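Local coordinates for tryptophan synthase alpha chain (Aquifex aeolicus, PDB 2EKC), which probably cleaves indoleglycerol phosphate to indole and glyceraldehyde 3-phosphate, the alpha-subunit half-reaction in the last step of tryptophan synthesis, at residues Leu153-Leu165 with Arg193-Cys205. Numbering follows the deposited sequence.
Sequences LGAPTSTRKRIKL and RIKKKVEEYRELC
Lys-197 reaches from helix 192-204 into the turn Ala-155 to Ser-158 and donates a hydrogen bond to a backbone carbonyl, NZ to Ser-158 O at 2.7 Å. The bond meets that carbonyl at a C=O...N angle of 158°. Bends at chi2 (92°, about CB-CG) and chi3 fold the lysine chain against the turn, with CD 3.2 Å from Pro-156 O. The type I turn is held from within by Ala-155 N, which donates to Ser-158 OG. A methionine in place of Lys-197 would probably leave Ser-158 O without its charged donor and the turn less firmly tied to the helix. Beside it, a water bridges Pro-156 O and Arg-193 NE, 2.7 Å from each, and Pro-156 CB rests on Arg-193 CG. Farther along, Arg-160 NH1 meets Glu-200 OE2 at 2.9 Å, a salt bridge lying nearly in the guanidinium plane and using the anti side of the carboxylate. Leu-204 CD1 lies over one guanidinium face. Next to this salt bridge, Ile-163 is a knob among Lys-197, Glu-200, Tyr-201 and Leu-204; with CG2 anti to the backbone N, that methyl packs 3.8 Å from Leu-204 CD1. The segments 160-165 and 193-204 of two neighbouring helices on the outside of the TIM barrel cross at -56°, and the helices are also joined by the Cys-167 to Cys-205 disulfide. Inward, Pro-156 meets Val-177 of strand 174-177, and Ile-194 and Tyr-201 meet Phe-176 of the same strand, while Val-198 packs on strand 209-212.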
loop_
_atom_site.group_PDB
_atom_site.type_symbol
_atom_site.label_atom_id
_atom_site.label_comp_id
_atom_site.label_asym_id
_atom_site.label_seq_id
_atom_site.Cartn_x
_atom_site.Cartn_y
_atom_site.Cartn_z
ATOM N N LEU A 153 -1.429 6.331 -9.124
ATOM C CA LEU A 153 -1.796 7.228 -8.037
ATOM C C LEU A 153 -2.625 8.408 -8.521
ATOM O O LEU A 153 -2.329 9.008 -9.554
ATOM C CB LEU A 153 -0.546 7.731 -7.316
ATOM C CG LEU A 153 0.142 6.739 -6.375
ATOM C CD1 LEU A 153 0.668 5.551 -7.159
ATOM C CD2 LEU A 153 1.280 7.439 -5.646
ATOM N N GLY A 154 -3.675 8.728 -7.772
ATOM C CA GLY A 154 -4.531 9.838 -8.136
ATOM C C GLY A 154 -4.516 10.871 -7.031
ATOM O O GLY A 154 -3.951 10.630 -5.963
ATOM N N ALA A 155 -5.130 12.022 -7.282
ATOM C CA ALA A 155 -5.180 13.085 -6.286
ATOM C C ALA A 155 -6.542 13.761 -6.322
ATOM O O ALA A 155 -7.307 13.582 -7.271
ATOM C CB ALA A 155 -4.078 14.102 -6.554
ATOM N N PRO A 156 -6.868 14.544 -5.282
ATOM C CA PRO A 156 -8.161 15.231 -5.240
ATOM C C PRO A 156 -8.291 16.218 -6.393
ATOM O O PRO A 156 -9.393 16.648 -6.728
ATOM C CB PRO A 156 -8.139 15.933 -3.882
ATOM C CG PRO A 156 -7.221 15.059 -3.061
ATOM C CD PRO A 156 -6.115 14.780 -4.039
ATOM N N THR A 157 -7.159 16.565 -6.999
ATOM C CA THR A 157 -7.146 17.510 -8.111
ATOM C C THR A 157 -6.888 16.874 -9.478
ATOM O O THR A 157 -6.643 17.584 -10.453
ATOM C CB THR A 157 -6.090 18.615 -7.888
ATOM O OG1 THR A 157 -4.797 18.018 -7.728
ATOM C CG2 THR A 157 -6.427 19.430 -6.648
ATOM N N SER A 158 -6.940 15.548 -9.559
ATOM C CA SER A 158 -6.718 14.875 -10.839
ATOM C C SER A 158 -7.777 15.296 -11.858
ATOM O O SER A 158 -8.973 15.316 -11.557
ATOM C CB SER A 158 -6.746 13.355 -10.659
ATOM O OG SER A 158 -5.615 12.908 -9.930
ATOM N N THR A 159 -7.335 15.638 -13.063
ATOM C CA THR A 159 -8.255 16.062 -14.112
ATOM C C THR A 159 -9.030 14.858 -14.632
ATOM O O THR A 159 -8.647 13.716 -14.383
ATOM C CB THR A 159 -7.499 16.682 -15.292
ATOM O OG1 THR A 159 -6.682 15.679 -15.902
ATOM C CG2 THR A 159 -6.617 17.830 -14.818
ATOM N N ARG A 160 -10.117 15.115 -15.357
ATOM C CA ARG A 160 -10.919 14.030 -15.909
ATOM C C ARG A 160 -10.082 13.205 -16.875
ATOM O O ARG A 160 -10.199 11.983 -16.910
ATOM C CB ARG A 160 -12.157 14.574 -16.631
ATOM C CG ARG A 160 -13.180 15.218 -15.710
ATOM C CD ARG A 160 -14.446 15.580 -16.473
ATOM N NE ARG A 160 -15.164 14.400 -16.951
ATOM C CZ ARG A 160 -15.854 13.577 -16.165
ATOM N NH1 ARG A 160 -15.922 13.802 -14.859
ATOM N NH2 ARG A 160 -16.479 12.528 -16.681
ATOM N N LYS A 161 -9.240 13.871 -17.660
ATOM C CA LYS A 161 -8.384 13.169 -18.606
ATOM C C LYS A 161 -7.377 12.301 -17.857
ATOM O O LYS A 161 -7.081 11.178 -18.275
ATOM C CB LYS A 161 -7.638 14.158 -19.510
ATOM C CG LYS A 161 -8.502 14.784 -20.598
ATOM C CD LYS A 161 -7.687 15.722 -21.481
ATOM C CE LYS A 161 -8.555 16.367 -22.551
ATOM N NZ LYS A 161 -7.788 17.351 -23.366
ATOM N N ARG A 162 -6.854 12.819 -16.750
ATOM C CA ARG A 162 -5.888 12.062 -15.960
ATOM C C ARG A 162 -6.561 10.825 -15.378
ATOM O O ARG A 162 -5.968 9.749 -15.335
ATOM C CB ARG A 162 -5.323 12.923 -14.824
ATOM C CG ARG A 162 -4.266 12.216 -13.961
ATOM C CD ARG A 162 -3.144 11.649 -14.818
ATOM N NE ARG A 162 -2.697 12.617 -15.816
ATOM C CZ ARG A 162 -1.836 12.346 -16.792
ATOM N NH1 ARG A 162 -1.316 11.129 -16.904
ATOM N NH2 ARG A 162 -1.515 13.283 -17.672
ATOM N N ILE A 163 -7.803 10.987 -14.928
ATOM C CA ILE A 163 -8.554 9.880 -14.353
ATOM C C ILE A 163 -8.691 8.737 -15.345
ATOM O O ILE A 163 -8.554 7.572 -14.977
ATOM C CB ILE A 163 -9.966 10.326 -13.906
ATOM C CG1 ILE A 163 -9.865 11.182 -12.643
ATOM C CG2 ILE A 163 -10.848 9.103 -13.652
ATOM C CD1 ILE A 163 -11.213 11.627 -12.097
ATOM N N LYS A 164 -8.964 9.059 -16.606
ATOM C CA LYS A 164 -9.105 8.011 -17.605
ATOM C C LYS A 164 -7.775 7.307 -17.854
ATOM O O LYS A 164 -7.743 6.105 -18.115
ATOM C CB LYS A 164 -9.650 8.572 -18.919
ATOM C CG LYS A 164 -9.935 7.483 -19.940
ATOM C CD LYS A 164 -10.777 7.996 -21.099
ATOM C CE LYS A 164 -11.228 6.847 -21.994
ATOM N NZ LYS A 164 -12.137 7.310 -23.081
ATOM N N LEU A 165 -6.676 8.052 -17.775
ATOM C CA LEU A 165 -5.354 7.465 -17.974
ATOM C C LEU A 165 -5.008 6.577 -16.779
ATOM O O LEU A 165 -4.322 5.566 -16.919
ATOM C CB LEU A 165 -4.306 8.566 -18.134
ATOM C CG LEU A 165 -4.407 9.377 -19.428
ATOM C CD1 LEU A 165 -3.532 10.618 -19.335
ATOM C CD2 LEU A 165 -3.989 8.507 -20.601
ATOM N N ARG A 193 -13.643 17.129 -0.881
ATOM C CA ARG A 193 -12.912 17.229 -2.138
ATOM C C ARG A 193 -12.521 15.893 -2.770
ATOM O O ARG A 193 -12.716 15.689 -3.971
ATOM C CB ARG A 193 -11.665 18.084 -1.941
ATOM C CG ARG A 193 -10.955 18.436 -3.230
ATOM C CD ARG A 193 -10.094 19.657 -3.029
ATOM N NE ARG A 193 -9.532 20.131 -4.285
ATOM C CZ ARG A 193 -9.030 21.348 -4.458
ATOM N NH1 ARG A 193 -9.024 22.216 -3.453
ATOM N NH2 ARG A 193 -8.531 21.692 -5.635
ATOM N N ILE A 194 -11.961 14.990 -1.976
ATOM C CA ILE A 194 -11.560 13.693 -2.511
ATOM C C ILE A 194 -12.798 12.845 -2.792
ATOM O O ILE A 194 -12.815 12.034 -3.723
ATOM C CB ILE A 194 -10.615 12.943 -1.537
ATOM C CG1 ILE A 194 -10.222 11.585 -2.131
ATOM C CG2 ILE A 194 -11.289 12.758 -0.185
ATOM C CD1 ILE A 194 -9.525 11.665 -3.488
ATOM N N LYS A 195 -13.839 13.047 -1.990
ATOM C CA LYS A 195 -15.085 12.312 -2.164
ATOM C C LYS A 195 -15.689 12.636 -3.530
ATOM O O LYS A 195 -16.095 11.738 -4.273
ATOM C CB LYS A 195 -16.071 12.679 -1.052
ATOM C CG LYS A 195 -17.404 11.954 -1.135
ATOM C CD LYS A 195 -18.237 12.209 0.109
ATOM C CE LYS A 195 -19.589 11.529 0.012
ATOM N NZ LYS A 195 -20.394 12.073 -1.119
ATOM N N LYS A 196 -15.745 13.921 -3.860
ATOM C CA LYS A 196 -16.287 14.346 -5.143
ATOM C C LYS A 196 -15.427 13.831 -6.294
ATOM O O LYS A 196 -15.942 13.473 -7.351
ATOM C CB LYS A 196 -16.374 15.873 -5.205
ATOM C CG LYS A 196 -17.529 16.465 -4.398
ATOM C CD LYS A 196 -18.881 16.079 -5.005
ATOM C CE LYS A 196 -20.032 16.753 -4.274
ATOM N NZ LYS A 196 -21.357 16.392 -4.851
ATOM N N LYS A 197 -14.117 13.796 -6.087
ATOM C CA LYS A 197 -13.215 13.316 -7.123
ATOM C C LYS A 197 -13.461 11.835 -7.377
ATOM O O LYS A 197 -13.444 11.381 -8.523
ATOM C CB LYS A 197 -11.760 13.528 -6.706
ATOM C CG LYS A 197 -10.751 13.103 -7.761
ATOM C CD LYS A 197 -10.356 14.251 -8.673
ATOM C CE LYS A 197 -11.523 14.788 -9.467
ATOM N NZ LYS A 197 -11.156 16.021 -10.221
ATOM N N VAL A 198 -13.688 11.080 -6.309
ATOM C CA VAL A 198 -13.934 9.653 -6.448
ATOM C C VAL A 198 -15.237 9.402 -7.194
ATOM O O VAL A 198 -15.334 8.465 -7.991
ATOM C CB VAL A 198 -13.991 8.952 -5.077
ATOM C CG1 VAL A 198 -14.413 7.500 -5.254
ATOM C CG2 VAL A 198 -12.619 9.018 -4.409
ATOM N N GLU A 199 -16.236 10.241 -6.941
ATOM C CA GLU A 199 -17.516 10.091 -7.616
ATOM C C GLU A 199 -17.289 10.249 -9.118
ATOM O O GLU A 199 -17.871 9.515 -9.916
ATOM C CB GLU A 199 -18.520 11.120 -7.083
ATOM C CG GLU A 199 -18.612 11.105 -5.555
ATOM C CD GLU A 199 -19.782 11.895 -5.003
ATOM O OE1 GLU A 199 -20.123 12.952 -5.575
ATOM O OE2 GLU A 199 -20.354 11.461 -3.978
ATOM N N GLU A 200 -16.439 11.202 -9.502
ATOM C CA GLU A 200 -16.115 11.402 -10.916
ATOM C C GLU A 200 -15.448 10.131 -11.412
ATOM O O GLU A 200 -15.772 9.608 -12.480
ATOM C CB GLU A 200 -15.134 12.561 -11.102
ATOM C CG GLU A 200 -15.757 13.940 -11.154
ATOM C CD GLU A 200 -14.749 15.002 -11.559
ATOM O OE1 GLU A 200 -13.913 15.385 -10.715
ATOM O OE2 GLU A 200 -14.787 15.444 -12.730
ATOM N N TYR A 201 -14.495 9.650 -10.620
ATOM C CA TYR A 201 -13.753 8.436 -10.936
ATOM C C TYR A 201 -14.730 7.291 -11.194
ATOM O O TYR A 201 -14.565 6.533 -12.150
ATOM C CB TYR A 201 -12.824 8.090 -9.767
ATOM C CG TYR A 201 -12.158 6.733 -9.845
ATOM C CD1 TYR A 201 -10.967 6.548 -10.549
ATOM C CD2 TYR A 201 -12.709 5.636 -9.187
ATOM C CE1 TYR A 201 -10.337 5.296 -10.587
ATOM C CE2 TYR A 201 -12.092 4.388 -9.217
ATOM C CZ TYR A 201 -10.909 4.224 -9.914
ATOM O OH TYR A 201 -10.293 2.994 -9.910
ATOM N N ARG A 202 -15.746 7.176 -10.346
ATOM C CA ARG A 202 -16.748 6.119 -10.484
ATOM C C ARG A 202 -17.409 6.172 -11.852
ATOM O O ARG A 202 -17.727 5.138 -12.439
ATOM C CB ARG A 202 -17.831 6.256 -9.412
ATOM C CG ARG A 202 -17.338 6.099 -7.983
ATOM C CD ARG A 202 -16.731 4.734 -7.755
ATOM N NE ARG A 202 -16.487 4.484 -6.336
ATOM C CZ ARG A 202 -15.923 3.377 -5.864
ATOM N NH1 ARG A 202 -15.545 2.417 -6.698
ATOM N NH2 ARG A 202 -15.732 3.234 -4.560
ATOM N N GLU A 203 -17.618 7.390 -12.339
ATOM C CA GLU A 203 -18.244 7.631 -13.636
ATOM C C GLU A 203 -17.383 7.107 -14.781
ATOM O O GLU A 203 -17.895 6.663 -15.809
ATOM C CB GLU A 203 -18.451 9.139 -13.843
ATOM C CG GLU A 203 -19.367 9.822 -12.832
ATOM C CD GLU A 203 -19.387 11.339 -12.989
ATOM O OE1 GLU A 203 -19.590 11.824 -14.122
ATOM O OE2 GLU A 203 -19.205 12.051 -11.978
ATOM N N LEU A 204 -16.068 7.160 -14.592
ATOM C CA LEU A 204 -15.125 6.757 -15.624
ATOM C C LEU A 204 -14.383 5.454 -15.391
ATOM O O LEU A 204 -13.742 4.943 -16.306
ATOM C CB LEU A 204 -14.093 7.868 -15.809
ATOM C CG LEU A 204 -14.618 9.232 -16.259
ATOM C CD1 LEU A 204 -13.591 10.315 -15.959
ATOM C CD2 LEU A 204 -14.941 9.177 -17.743
ATOM N N CYS A 205 -14.471 4.909 -14.183
ATOM C CA CYS A 205 -13.725 3.700 -13.876
ATOM C C CYS A 205 -14.453 2.716 -12.976
ATOM O O CYS A 205 -15.106 3.112 -12.016
ATOM C CB CYS A 205 -12.409 4.101 -13.221
ATOM S SG CYS A 205 -11.118 2.832 -13.261
HETATM O O HOH W 1 -10.398 19.196 -6.698
#